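Local coordinates for protein NADH oxidase (Thermus thermophilus, PDB 6RVB) that acts as an FAD-containing coenzyme A disulfide reductase that draws its electrons from NADH, at residues A[129-133]-A[235-239]; A[208-214]-A[225-229]; A[361-367]-A[424-430]. All coordinates share one frame; numbering follows the deposited sequence.

Contact 1 (A[129-133]-A[235-239]); sequences GVYTL and DLVLL. With FAD (flavin-adenine dinucleotide), chain E.
Val237 O takes the amide of Tyr131 in a nearly straight bond, 2.7 Å from Tyr131 N. The same oxygen is met by the CA-H of Val130 (Val130 CA to Val237 O 3.3 Å, a C-H...O contact). Tyr131 O in turn receives Leu239 N at 2.8 Å, and Gly129 O receives the amide of Val237. This staggered pattern is that of two parallel strands. Side chains then alternate between the two faces. On one face Val130 CG1, anti to its own amide N (chi1 179°), touches Val237 CG2 at 4.0 Å and Leu239 CD1 at 3.9 Å. On the other face the Tyr131 ring crosses Leu236 at about a right angle, with CD2 of Tyr131 3.7 Å from CD1 of Leu236. Leu238 CD1 rests near Leu133 CB. Leu133 also reaches the flavin, its CD1 3.7 Å from the FAD methyl C7M. Strand 130-131 forms one edge of the five-stranded parallel sheet. Strand 236-239 is the next one in and pairs with strand 151-155 on its far side. Helix 136-145 packs against Tyr131, helix 159-170 touches Leu238, and Phe216 meets Val237 and Leu239 on the Val130 face.

Contact 2 (A[208-214]-A[225-229]); sequences WTGVKVE and VETSE
Ser228 and Lys212 exchange two hydrogen bonds. The hydroxyl of Ser228 accepts the amide of Lys212 (Lys212 N to Ser228 OG 3.2 Å), and Ser228 N returns a bond to Lys212 O. With OG between the backbone N and the carbonyl carbon (chi1 72°), the hydroxyl is turned to the amide of Lys212. The aliphatic root of Lys212 lies alongside, CB 3.7 Å from CB of Ser228, and the rest of its chain leads away. One pair further, Glu214 N bonds to Glu226 O at 2.8 Å. Val213 and Thr227 face each other between these bonds as a non-hydrogen-bonded antiparallel pair.

Thr227 divides its side chain between polar and apolar partners. Its chi1 of 86° brings OG1 back over its own chain, where it accepts Glu229 N at 2.8 Å and closes an ST turn. OG1 also bonds to Gly230 O. The methyl CG2 and CB lie against Val211 CG1, with CB 3.8 Å from that CG1. A valine in its place would probably leave the amide of Glu229 without this acceptor and the bend after the strand less firmly fixed. Val213 CG1 meets Val225 CG1 at 3.8 Å, and both residues also pack on Leu178. The Glu214 chain, extended beyond CG, brings OE1 to 3.4 Å from Ser228 N, at an angle too poor for a hydrogen bond. The carboxylate of Glu226 forms a salt bridge with Arg217.

The side chain of Val213 comes within about 4 Å of the bound NAD. The two strands form a beta hairpin, part of the three-stranded antiparallel sheet that accompanies the parallel sheet in NAD domains of pyridine nucleotide-disulfide oxidoreductases.

Contact 3 (A[361-367]-A[424-430]); sequences RDGAHYY and YAPPFSP. With FAD (flavin-adenine dinucleotide), chain H.
Two irregular loops meet through one backbone hydrogen bond, Ala364 N to Pro426 O at 2.9 Å, in the carbonyl plane and on a lone pair. A type I turn from Ala364 to Tyr367 follows directly. Gly363 passes close to the carbonyls of Pro426 and Pro427, and its backbone angles (phi 144°, psi 157°) suit a residue without a CB.

The main side-chain contact is a CH-pi interaction. Pro427 CA sits over the face of the Tyr367 ring, 3.6 Å from its centroid and close to the ring normal. The torsion of Tyr367, CG anti to the backbone N (chi1 -163°), lays the ring beneath the proline. Pro427 CB and CG extend this contact to the phenol end, with CB 3.6 Å from CZ of Tyr367. Tyr366 holds its ring against its own loop, with Ala364 CB centred over one face. Its CE1 lies 3.8 Å from Pro426 CB, the two side chains crossing at a slant. Pro430 covers the start of the first loop, its CD 3.5 Å from Arg361 O. Asp362 turns its carboxylate to Arg400 in a salt bridge, and Arg400 also makes a weak bond to Phe428 O.

The loops lie against the second subunit, where Tyr48 of that subunit stacks edge-to-face on Tyr367. Tyr424 O accepts a weak bond from N3 of an FAD (3.3 Å) whose other partners include Asp281 and Gly299 of the second subunit. Tyr424 also packs on Cys44 of the second subunit, the residue that binds CoA covalently. The dimerisation domain thus completes the active site of its partner, a hallmark of this reductase family.

Contacts 1 and 2 belong to one region. Contact 2 falls between the two segments of contact 1 in sequence, and the two touch where Val237 CG1 packs on Val225 CG2. Contact 1 is buried parallel-sheet pairing with apolar side chains on both faces. Contact 2 is only partly buried: its valines face inward, while Lys212, Glu214, Ser228 and Glu229 are exposed. Contact 3 is also buried, but without regular strands. It relies on prolines, tyrosines and one backbone bond, and the other subunit covers part of it. Its centre lies about 42 Å from that of contact 1. Contacts 1 and 3 reach different FAD molecules.

Contact 1 (A[129-133]-A[235-239])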
loop_
_atom_site.group_PDB
_atom_site.type_symbol
_atom_site.label_atom_id
_atom_site.label_comp_id
_atom_site.label_asym_id
_atom_site.label_seq_id
_atom_site.Cartn_x
_atom_site.Cartn_y
_atom_site.Cartn_z
ATOM N N GLY A 129 37.436 18.391 2.187
ATOM C CA GLY A 129 36.161 18.061 2.783
ATOM C C GLY A 129 35.107 17.763 1.761
ATOM O O GLY A 129 33.929 18.017 1.961
ATOM N N VAL A 130 35.528 17.240 0.625
ATOM C CA VAL A 130 34.575 16.938 -0.441
ATOM C C VAL A 130 34.320 15.453 -0.381
ATOM O O VAL A 130 35.244 14.665 -0.382
ATOM C CB VAL A 130 35.157 17.301 -1.796
ATOM C CG1 VAL A 130 34.219 16.971 -2.815
ATOM C CG2 VAL A 130 35.493 18.774 -1.841
ATOM N N TYR A 131 33.056 15.071 -0.307
ATOM C CA TYR A 131 32.691 13.663 -0.145
ATOM C C TYR A 131 31.713 13.059 -1.175
ATOM O O TYR A 131 31.039 13.736 -1.951
ATOM C CB TYR A 131 32.099 13.481 1.227
ATOM C CG TYR A 131 33.021 13.814 2.357
ATOM C CD1 TYR A 131 33.876 12.846 2.899
ATOM C CD2 TYR A 131 32.992 15.038 2.944
ATOM C CE1 TYR A 131 34.701 13.111 3.974
ATOM C CE2 TYR A 131 33.822 15.311 4.017
ATOM C CZ TYR A 131 34.684 14.348 4.510
ATOM O OH TYR A 131 35.503 14.688 5.525
ATOM N N THR A 132 31.601 11.749 -1.090
ATOM C CA THR A 132 30.739 10.965 -1.972
ATOM C C THR A 132 30.017 9.902 -1.139
ATOM O O THR A 132 30.504 9.549 -0.076
ATOM C CB THR A 132 31.657 10.378 -2.954
ATOM O OG1 THR A 132 31.344 10.921 -4.220
ATOM C CG2 THR A 132 31.636 8.845 -2.968
ATOM N N LEU A 133 28.835 9.441 -1.512
ATOM C CA LEU A 133 28.129 8.525 -0.571
ATOM C C LEU A 133 27.676 7.296 -1.216
ATOM O O LEU A 133 26.563 7.239 -1.678
ATOM C CB LEU A 133 26.848 9.112 -0.021
ATOM C CG LEU A 133 26.628 8.861 1.454
ATOM C CD1 LEU A 133 25.147 8.802 1.815
ATOM C CD2 LEU A 133 27.297 7.647 1.866
ATOM N N ASP A 235 31.987 23.946 4.721
ATOM C CA ASP A 235 33.217 23.172 5.088
ATOM C C ASP A 235 33.090 21.668 4.874
ATOM O O ASP A 235 34.038 20.908 5.113
ATOM C CB ASP A 235 33.573 23.368 6.517
ATOM C CG ASP A 235 32.389 23.186 7.405
ATOM O OD1 ASP A 235 31.549 24.165 7.570
ATOM O OD2 ASP A 235 32.321 22.041 7.903
ATOM N N LEU A 236 31.891 21.260 4.449
ATOM C CA LEU A 236 31.628 19.940 3.991
ATOM C C LEU A 236 30.699 20.021 2.789
ATOM O O LEU A 236 29.584 20.598 2.882
ATOM C CB LEU A 236 31.023 19.120 5.132
ATOM C CG LEU A 236 30.004 17.960 5.085
ATOM C CD1 LEU A 236 30.151 17.224 3.904
ATOM C CD2 LEU A 236 30.310 17.052 6.134
ATOM N N VAL A 237 31.174 19.440 1.677
ATOM C CA VAL A 237 30.398 19.271 0.483
ATOM C C VAL A 237 30.302 17.794 0.093
ATOM O O VAL A 237 31.337 17.115 0.042
ATOM C CB VAL A 237 30.825 20.235 -0.710
ATOM C CG1 VAL A 237 31.783 21.275 -0.274
ATOM C CG2 VAL A 237 31.295 19.535 -1.932
ATOM N N LEU A 238 29.036 17.347 -0.132
ATOM C CA LEU A 238 28.627 16.038 -0.677
ATOM C C LEU A 238 28.295 16.122 -2.176
ATOM O O LEU A 238 27.457 16.935 -2.583
ATOM C CB LEU A 238 27.370 15.533 0.018
ATOM C CG LEU A 238 26.863 14.119 -0.357
ATOM C CD1 LEU A 238 27.731 13.048 0.072
ATOM C CD2 LEU A 238 25.602 13.796 0.303
ATOM N N LEU A 239 28.925 15.283 -3.000
ATOM C CA LEU A 239 28.709 15.258 -4.450
ATOM C C LEU A 239 27.686 14.182 -4.697
ATOM O O LEU A 239 27.956 13.008 -4.625
ATOM C CB LEU A 239 30.030 14.901 -5.167
ATOM C CG LEU A 239 31.090 15.998 -5.066
ATOM C CD1 LEU A 239 32.247 15.632 -5.850
ATOM C CD2 LEU A 239 30.600 17.372 -5.460
HETATM P PA FAD E . 27.256 -2.381 -5.202
HETATM O O1A FAD E . 27.663 -1.004 -5.946
HETATM O O2A FAD E . 26.314 -2.404 -3.980
HETATM O O5B FAD E . 28.621 -3.229 -4.758
HETATM C C5B FAD E . 29.730 -3.500 -5.680
HETATM C C4B FAD E . 31.001 -3.901 -4.930
HETATM O O4B FAD E . 31.755 -4.696 -5.830
HETATM C C3B FAD E . 31.787 -2.691 -4.452
HETATM O O3B FAD E . 31.928 -2.638 -2.987
HETATM C C2B FAD E . 33.085 -2.955 -5.086
HETATM O O2B FAD E . 33.956 -2.719 -3.977
HETATM C C1B FAD E . 33.066 -4.431 -5.590
HETATM N N9A FAD E . 33.883 -4.515 -6.849
HETATM C C8A FAD E . 33.845 -3.647 -7.914
HETATM N N7A FAD E . 34.822 -3.897 -8.829
HETATM C C5A FAD E . 35.507 -4.970 -8.363
HETATM C C6A FAD E . 36.667 -5.750 -8.882
HETATM N N6A FAD E . 37.178 -5.385 -10.095
HETATM N N1A FAD E . 37.116 -6.778 -8.110
HETATM C C2A FAD E . 36.496 -7.086 -6.906
HETATM N N3A FAD E . 35.426 -6.443 -6.331
HETATM C C4A FAD E . 34.904 -5.384 -7.046
HETATM N N1 FAD E . 18.233 1.077 -3.395
HETATM C C2 FAD E . 16.893 0.910 -3.149
HETATM O O2 FAD E . 16.237 0.010 -3.755
HETATM N N3 FAD E . 16.286 1.693 -2.237
HETATM C C4 FAD E . 16.932 2.652 -1.486
HETATM O O4 FAD E . 16.357 3.397 -0.601
HETATM C C4X FAD E . 18.404 2.843 -1.682
HETATM N N5 FAD E . 19.072 3.788 -0.928
HETATM C C5X FAD E . 20.415 3.939 -1.170
HETATM C C6 FAD E . 21.149 4.906 -0.438
HETATM C C7 FAD E . 22.532 5.074 -0.652
HETATM C C7M FAD E . 23.254 6.113 0.159
HETATM C C8 FAD E . 23.260 4.218 -1.663
HETATM C C8M FAD E . 24.734 4.351 -1.942
HETATM C C9 FAD E . 22.534 3.272 -2.417
HETATM C C9A FAD E . 21.136 3.071 -2.231
HETATM N N10 FAD E . 20.429 2.064 -2.996
HETATM C C10 FAD E . 19.039 1.958 -2.729
HETATM C "C1'" FAD E . 21.065 1.248 -4.053
HETATM C "C2'" FAD E . 21.903 0.101 -3.582
HETATM O "O2'" FAD E . 23.084 0.570 -2.947
HETATM C "C3'" FAD E . 22.385 -0.703 -4.757
HETATM O "O3'" FAD E . 21.353 -0.812 -5.729
HETATM C "C4'" FAD E . 22.760 -2.072 -4.158
HETATM O "O4'" FAD E . 23.741 -2.059 -3.062
HETATM C "C5'" FAD E . 23.073 -3.112 -5.253
HETATM O "O5'" FAD E . 24.431 -3.100 -5.676
HETATM P P FAD E . 25.236 -4.330 -6.345
HETATM O O1P FAD E . 25.294 -5.515 -5.396
HETATM O O2P FAD E . 25.171 -4.546 -7.875
HETATM O O3P FAD E . 26.666 -3.573 -6.218
#

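Contact 2 (A[208-214]-A[225-229])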
loop_
_atom_site.group_PDB
_atom_site.type_symbol
_atom_site.label_atom_id
_atom_site.label_comp_id
_atom_site.label_asym_id
_atom_site.label_seq_id
_atom_site.Cartn_x
_atom_site.Cartn_y
_atom_site.Cartn_z
ATOM N N TRP A 208 18.914 25.950 -3.927
ATOM C CA TRP A 208 19.276 26.708 -5.112
ATOM C C TRP A 208 18.911 25.830 -6.375
ATOM O O TRP A 208 19.247 24.690 -6.494
ATOM C CB TRP A 208 20.824 26.951 -5.211
ATOM C CG TRP A 208 21.641 28.153 -4.509
ATOM C CD1 TRP A 208 22.908 28.805 -4.910
ATOM C CD2 TRP A 208 21.287 28.768 -3.329
ATOM N NE1 TRP A 208 23.296 29.781 -3.977
ATOM C CE2 TRP A 208 22.309 29.772 -3.008
ATOM C CE3 TRP A 208 20.219 28.590 -2.482
ATOM C CZ2 TRP A 208 22.221 30.532 -1.881
ATOM C CZ3 TRP A 208 20.148 29.339 -1.349
ATOM C CH2 TRP A 208 21.131 30.310 -1.050
ATOM N N THR A 209 18.313 26.403 -7.383
ATOM C CA THR A 209 17.964 25.679 -8.554
ATOM C C THR A 209 18.695 26.296 -9.763
ATOM O O THR A 209 19.201 27.406 -9.688
ATOM C CB THR A 209 16.521 25.943 -8.655
ATOM O OG1 THR A 209 15.863 24.741 -8.309
ATOM C CG2 THR A 209 16.084 26.594 -10.072
ATOM N N GLY A 210 18.750 25.610 -10.884
ATOM C CA GLY A 210 19.472 26.134 -12.010
ATOM C C GLY A 210 20.849 26.712 -11.752
ATOM O O GLY A 210 21.186 27.732 -12.274
ATOM N N VAL A 211 21.671 26.044 -10.969
ATOM C CA VAL A 211 22.932 26.569 -10.496
ATOM C C VAL A 211 24.042 26.000 -11.380
ATOM O O VAL A 211 24.010 24.853 -11.784
ATOM C CB VAL A 211 23.082 26.052 -9.109
ATOM C CG1 VAL A 211 24.465 26.297 -8.531
ATOM C CG2 VAL A 211 22.051 26.617 -8.308
ATOM N N LYS A 212 25.037 26.803 -11.685
ATOM C CA LYS A 212 26.145 26.282 -12.415
ATOM C C LYS A 212 27.266 26.216 -11.418
ATOM O O LYS A 212 27.926 27.186 -11.212
ATOM C CB LYS A 212 26.460 27.168 -13.629
ATOM C CG LYS A 212 27.145 26.455 -14.816
ATOM C CD LYS A 212 28.512 25.830 -14.469
ATOM C CE LYS A 212 29.164 25.055 -15.607
ATOM N NZ LYS A 212 29.072 25.768 -16.900
ATOM N N VAL A 213 27.486 25.098 -10.740
ATOM C CA VAL A 213 28.634 25.152 -9.819
ATOM C C VAL A 213 29.986 25.318 -10.543
ATOM O O VAL A 213 30.313 24.554 -11.421
ATOM C CB VAL A 213 28.676 23.962 -8.889
ATOM C CG1 VAL A 213 29.972 23.948 -8.147
ATOM C CG2 VAL A 213 27.507 24.010 -7.956
ATOM N N GLU A 214 30.776 26.312 -10.190
ATOM C CA GLU A 214 31.972 26.596 -10.974
ATOM C C GLU A 214 33.289 26.184 -10.376
ATOM O O GLU A 214 34.202 25.879 -11.121
ATOM C CB GLU A 214 32.040 28.053 -11.323
ATOM C CG GLU A 214 31.331 28.452 -12.574
ATOM C CD GLU A 214 30.806 29.891 -12.478
ATOM O OE1 GLU A 214 31.025 30.570 -11.412
ATOM O OE2 GLU A 214 30.165 30.323 -13.477
ATOM N N VAL A 225 32.930 26.603 -2.582
ATOM C CA VAL A 225 31.769 26.528 -3.613
ATOM C C VAL A 225 31.303 27.837 -4.226
ATOM O O VAL A 225 30.463 28.518 -3.676
ATOM C CB VAL A 225 30.338 25.728 -3.278
ATOM C CG1 VAL A 225 29.704 25.285 -4.624
ATOM C CG2 VAL A 225 30.497 24.462 -2.456
ATOM N N GLU A 226 31.826 28.081 -5.420
ATOM C CA GLU A 226 31.658 29.258 -6.170
ATOM C C GLU A 226 30.710 28.880 -7.238
ATOM O O GLU A 226 30.968 27.955 -7.949
ATOM C CB GLU A 226 33.014 29.613 -6.755
ATOM C CG GLU A 226 33.984 30.047 -5.664
ATOM C CD GLU A 226 35.333 30.551 -6.141
ATOM O OE1 GLU A 226 36.161 30.835 -5.232
ATOM O OE2 GLU A 226 35.566 30.631 -7.378
ATOM N N THR A 227 29.591 29.580 -7.347
ATOM C CA THR A 227 28.590 29.278 -8.362
ATOM C C THR A 227 28.227 30.493 -9.182
ATOM O O THR A 227 28.356 31.591 -8.719
ATOM C CB THR A 227 27.302 28.746 -7.722
ATOM O OG1 THR A 227 26.482 29.833 -7.357
ATOM C CG2 THR A 227 27.605 28.041 -6.522
ATOM N N SER A 228 27.752 30.268 -10.406
ATOM C CA SER A 228 27.042 31.276 -11.228
ATOM C C SER A 228 26.100 32.180 -10.408
ATOM O O SER A 228 25.828 33.307 -10.783
ATOM C CB SER A 228 26.186 30.587 -12.296
ATOM O OG SER A 228 25.070 29.968 -11.685
ATOM N N GLU A 229 25.566 31.689 -9.300
ATOM C CA GLU A 229 24.516 32.432 -8.594
ATOM C C GLU A 229 25.026 33.023 -7.283
ATOM O O GLU A 229 24.241 33.341 -6.386
ATOM C CB GLU A 229 23.299 31.533 -8.282
ATOM C CG GLU A 229 22.718 30.752 -9.472
ATOM C CD GLU A 229 21.881 31.632 -10.429
ATOM O OE1 GLU A 229 21.083 31.055 -11.207
ATOM O OE2 GLU A 229 22.025 32.884 -10.408
#

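Contact 3 (A[361-367]-A[424-430])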
loop_
_atom_site.group_PDB
_atom_site.type_symbol
_atom_site.label_atom_id
_atom_site.label_comp_id
_atom_site.label_asym_id
_atom_site.label_seq_id
_atom_site.Cartn_x
_atom_site.Cartn_y
_atom_site.Cartn_z
ATOM N N ARG A 361 -6.662 12.670 1.003
ATOM C CA ARG A 361 -6.199 12.460 2.341
ATOM C C ARG A 361 -5.752 10.984 2.470
ATOM O O ARG A 361 -5.905 10.199 1.555
ATOM C CB ARG A 361 -7.269 12.835 3.359
ATOM C CG ARG A 361 -8.488 13.674 2.865
ATOM C CD ARG A 361 -9.273 14.515 3.999
ATOM N NE ARG A 361 -8.491 15.664 4.564
ATOM C CZ ARG A 361 -7.585 15.625 5.580
ATOM N NH1 ARG A 361 -7.294 14.512 6.234
ATOM N NH2 ARG A 361 -6.934 16.722 5.966
ATOM N N ASP A 362 -5.178 10.628 3.605
ATOM C CA ASP A 362 -4.696 9.313 3.874
ATOM C C ASP A 362 -5.561 8.684 4.919
ATOM O O ASP A 362 -5.073 8.129 5.849
ATOM C CB ASP A 362 -3.305 9.396 4.463
ATOM C CG ASP A 362 -2.499 8.078 4.208
ATOM O OD1 ASP A 362 -3.132 6.945 4.122
ATOM O OD2 ASP A 362 -1.227 8.166 4.103
ATOM N N GLY A 363 -6.855 8.789 4.804
ATOM C CA GLY A 363 -7.700 8.440 5.934
ATOM C C GLY A 363 -8.824 9.437 5.868
ATOM O O GLY A 363 -8.656 10.486 5.254
ATOM N N ALA A 364 -9.950 9.080 6.450
ATOM C CA ALA A 364 -11.175 9.808 6.326
ATOM C C ALA A 364 -10.973 11.265 6.715
ATOM O O ALA A 364 -10.128 11.534 7.551
ATOM C CB ALA A 364 -12.187 9.171 7.229
ATOM N N HIS A 365 -11.733 12.199 6.107
ATOM C CA HIS A 365 -11.699 13.612 6.586
ATOM C C HIS A 365 -11.834 13.731 8.127
ATOM O O HIS A 365 -10.994 14.310 8.788
ATOM C CB HIS A 365 -12.727 14.569 5.877
ATOM C CG HIS A 365 -14.197 14.310 6.177
ATOM N ND1 HIS A 365 -14.885 13.206 5.687
ATOM C CD2 HIS A 365 -15.109 15.038 6.858
ATOM C CE1 HIS A 365 -16.146 13.246 6.090
ATOM N NE2 HIS A 365 -16.306 14.339 6.812
ATOM N N TYR A 366 -12.894 13.158 8.701
ATOM C CA TYR A 366 -13.083 13.231 10.121
ATOM C C TYR A 366 -12.046 12.476 10.987
ATOM O O TYR A 366 -12.086 12.633 12.200
ATOM C CB TYR A 366 -14.450 12.691 10.439
ATOM C CG TYR A 366 -14.696 11.270 10.040
ATOM C CD1 TYR A 366 -14.214 10.195 10.805
ATOM C CD2 TYR A 366 -15.457 11.009 8.937
ATOM C CE1 TYR A 366 -14.506 8.856 10.415
ATOM C CE2 TYR A 366 -15.745 9.720 8.554
ATOM C CZ TYR A 366 -15.278 8.621 9.265
ATOM O OH TYR A 366 -15.615 7.308 8.803
ATOM N N TYR A 367 -11.146 11.638 10.427
ATOM C CA TYR A 367 -10.229 10.844 11.300
ATOM C C TYR A 367 -9.057 11.603 11.811
ATOM O O TYR A 367 -8.423 12.308 11.099
ATOM C CB TYR A 367 -9.712 9.628 10.641
ATOM C CG TYR A 367 -9.131 8.603 11.587
ATOM C CD1 TYR A 367 -9.946 7.686 12.294
ATOM C CD2 TYR A 367 -7.776 8.505 11.716
ATOM C CE1 TYR A 367 -9.386 6.762 13.097
ATOM C CE2 TYR A 367 -7.215 7.551 12.471
ATOM C CZ TYR A 367 -7.978 6.694 13.176
ATOM O OH TYR A 367 -7.282 5.802 13.966
ATOM N N TYR A 424 -10.865 -0.043 2.263
ATOM C CA TYR A 424 -11.367 1.173 2.921
ATOM C C TYR A 424 -11.630 1.002 4.382
ATOM O O TYR A 424 -12.297 0.063 4.781
ATOM C CB TYR A 424 -12.722 1.519 2.343
ATOM C CG TYR A 424 -13.364 2.533 3.163
ATOM C CD1 TYR A 424 -12.703 3.728 3.438
ATOM C CD2 TYR A 424 -14.562 2.305 3.755
ATOM C CE1 TYR A 424 -13.235 4.687 4.313
ATOM C CE2 TYR A 424 -15.119 3.268 4.621
ATOM C CZ TYR A 424 -14.458 4.455 4.904
ATOM O OH TYR A 424 -15.004 5.419 5.762
ATOM N N ALA A 425 -11.142 1.929 5.176
ATOM C CA ALA A 425 -11.588 2.104 6.563
ATOM C C ALA A 425 -11.030 3.443 7.095
ATOM O O ALA A 425 -9.980 3.867 6.684
ATOM C CB ALA A 425 -11.147 0.925 7.434
ATOM N N PRO A 426 -11.720 4.108 8.004
ATOM C CA PRO A 426 -11.412 5.529 8.213
ATOM C C PRO A 426 -9.982 5.849 8.603
ATOM O O PRO A 426 -9.471 6.854 8.184
ATOM C CB PRO A 426 -12.355 5.945 9.286
ATOM C CG PRO A 426 -13.521 5.009 9.090
ATOM C CD PRO A 426 -12.898 3.685 8.724
ATOM N N PRO A 427 -9.310 4.980 9.376
ATOM C CA PRO A 427 -7.923 5.297 9.720
ATOM C C PRO A 427 -6.970 5.279 8.514
ATOM O O PRO A 427 -5.876 5.873 8.649
ATOM C CB PRO A 427 -7.542 4.153 10.612
ATOM C CG PRO A 427 -8.799 3.679 11.180
ATOM C CD PRO A 427 -9.810 3.800 10.126
ATOM N N PHE A 428 -7.344 4.647 7.383
ATOM C CA PHE A 428 -6.347 4.213 6.376
ATOM C C PHE A 428 -6.451 4.852 5.012
ATOM O O PHE A 428 -5.451 5.181 4.385
ATOM C CB PHE A 428 -6.333 2.694 6.225
ATOM C CG PHE A 428 -6.037 2.007 7.449
ATOM C CD1 PHE A 428 -4.871 2.299 8.153
ATOM C CD2 PHE A 428 -6.895 1.070 7.934
ATOM C CE1 PHE A 428 -4.563 1.633 9.378
ATOM C CE2 PHE A 428 -6.594 0.380 9.155
ATOM C CZ PHE A 428 -5.468 0.669 9.883
ATOM N N SER A 429 -7.666 4.989 4.531
ATOM C CA SER A 429 -7.904 5.806 3.364
ATOM C C SER A 429 -9.337 6.375 3.463
ATOM O O SER A 429 -10.133 5.863 4.215
ATOM C CB SER A 429 -7.627 4.971 2.121
ATOM O OG SER A 429 -8.817 4.412 1.510
ATOM N N PRO A 430 -9.663 7.461 2.748
ATOM C CA PRO A 430 -11.039 7.981 2.606
ATOM C C PRO A 430 -11.916 6.924 1.860
ATOM O O PRO A 430 -11.312 5.999 1.360
ATOM C CB PRO A 430 -10.879 9.172 1.701
ATOM C CG PRO A 430 -9.489 9.395 1.588
ATOM C CD PRO A 430 -8.729 8.162 1.877
HETATM P PA FAD H . -27.144 2.612 5.454
HETATM O O1A FAD H . -27.416 1.303 6.310
HETATM O O2A FAD H . -25.911 3.480 5.694
HETATM O O5B FAD H . -28.336 3.750 5.482
HETATM C C5B FAD H . -29.727 3.502 5.175
HETATM C C4B FAD H . -30.596 4.644 5.689
HETATM O O4B FAD H . -31.743 4.579 4.863
HETATM C C3B FAD H . -30.950 4.400 7.164
HETATM O O3B FAD H . -30.492 5.511 8.004
HETATM C C2B FAD H . -32.439 4.268 7.135
HETATM O O2B FAD H . -32.950 5.227 8.074
HETATM C C1B FAD H . -32.857 4.709 5.705
HETATM N N9A FAD H . -34.109 3.974 5.345
HETATM C C8A FAD H . -34.273 2.639 5.554
HETATM N N7A FAD H . -35.564 2.298 5.245
HETATM C C5A FAD H . -36.247 3.425 4.832
HETATM C C6A FAD H . -37.653 3.714 4.366
HETATM N N6A FAD H . -38.558 2.652 4.279
HETATM N N1A FAD H . -37.915 5.048 4.030
HETATM C C2A FAD H . -36.969 6.037 4.125
HETATM N N3A FAD H . -35.693 5.827 4.547
HETATM C C4A FAD H . -35.277 4.555 4.906
HETATM N N1 FAD H . -17.673 0.107 5.827
HETATM C C2 FAD H . -16.378 0.095 5.365
HETATM O O2 FAD H . -16.208 -0.047 4.116
HETATM N N3 FAD H . -15.303 0.286 6.220
HETATM C C4 FAD H . -15.420 0.525 7.586
HETATM O O4 FAD H . -14.431 0.705 8.394
HETATM C C4X FAD H . -16.799 0.580 8.176
HETATM N N5 FAD H . -16.958 0.806 9.540
HETATM C C5X FAD H . -18.235 0.811 10.049
HETATM C C6 FAD H . -18.433 1.016 11.442
HETATM C C7 FAD H . -19.767 1.042 11.960
HETATM C C7M FAD H . -20.017 1.273 13.451
HETATM C C8 FAD H . -20.955 0.838 11.016
HETATM C C8M FAD H . -22.397 0.858 11.478
HETATM C C9 FAD H . -20.746 0.607 9.658
HETATM C C9A FAD H . -19.444 0.589 9.100
HETATM N N10 FAD H . -19.278 0.374 7.646
HETATM C C10 FAD H . -17.930 0.352 7.169
HETATM C "C1'" FAD H . -20.383 0.103 6.655
HETATM C "C2'" FAD H . -21.245 1.310 6.341
HETATM O "O2'" FAD H . -22.003 1.817 7.456
HETATM C "C3'" FAD H . -22.238 0.922 5.267
HETATM O "O3'" FAD H . -21.678 0.011 4.302
HETATM C "C4'" FAD H . -22.528 2.263 4.596
HETATM O "O4'" FAD H . -22.907 3.330 5.540
HETATM C "C5'" FAD H . -23.429 2.079 3.358
HETATM O "O5'" FAD H . -24.838 2.048 3.637
HETATM P P FAD H . -26.071 2.511 2.640
HETATM O O1P FAD H . -25.911 3.992 2.220
HETATM O O2P FAD H . -26.582 1.410 1.633
HETATM O O3P FAD H . -27.223 2.413 3.811
#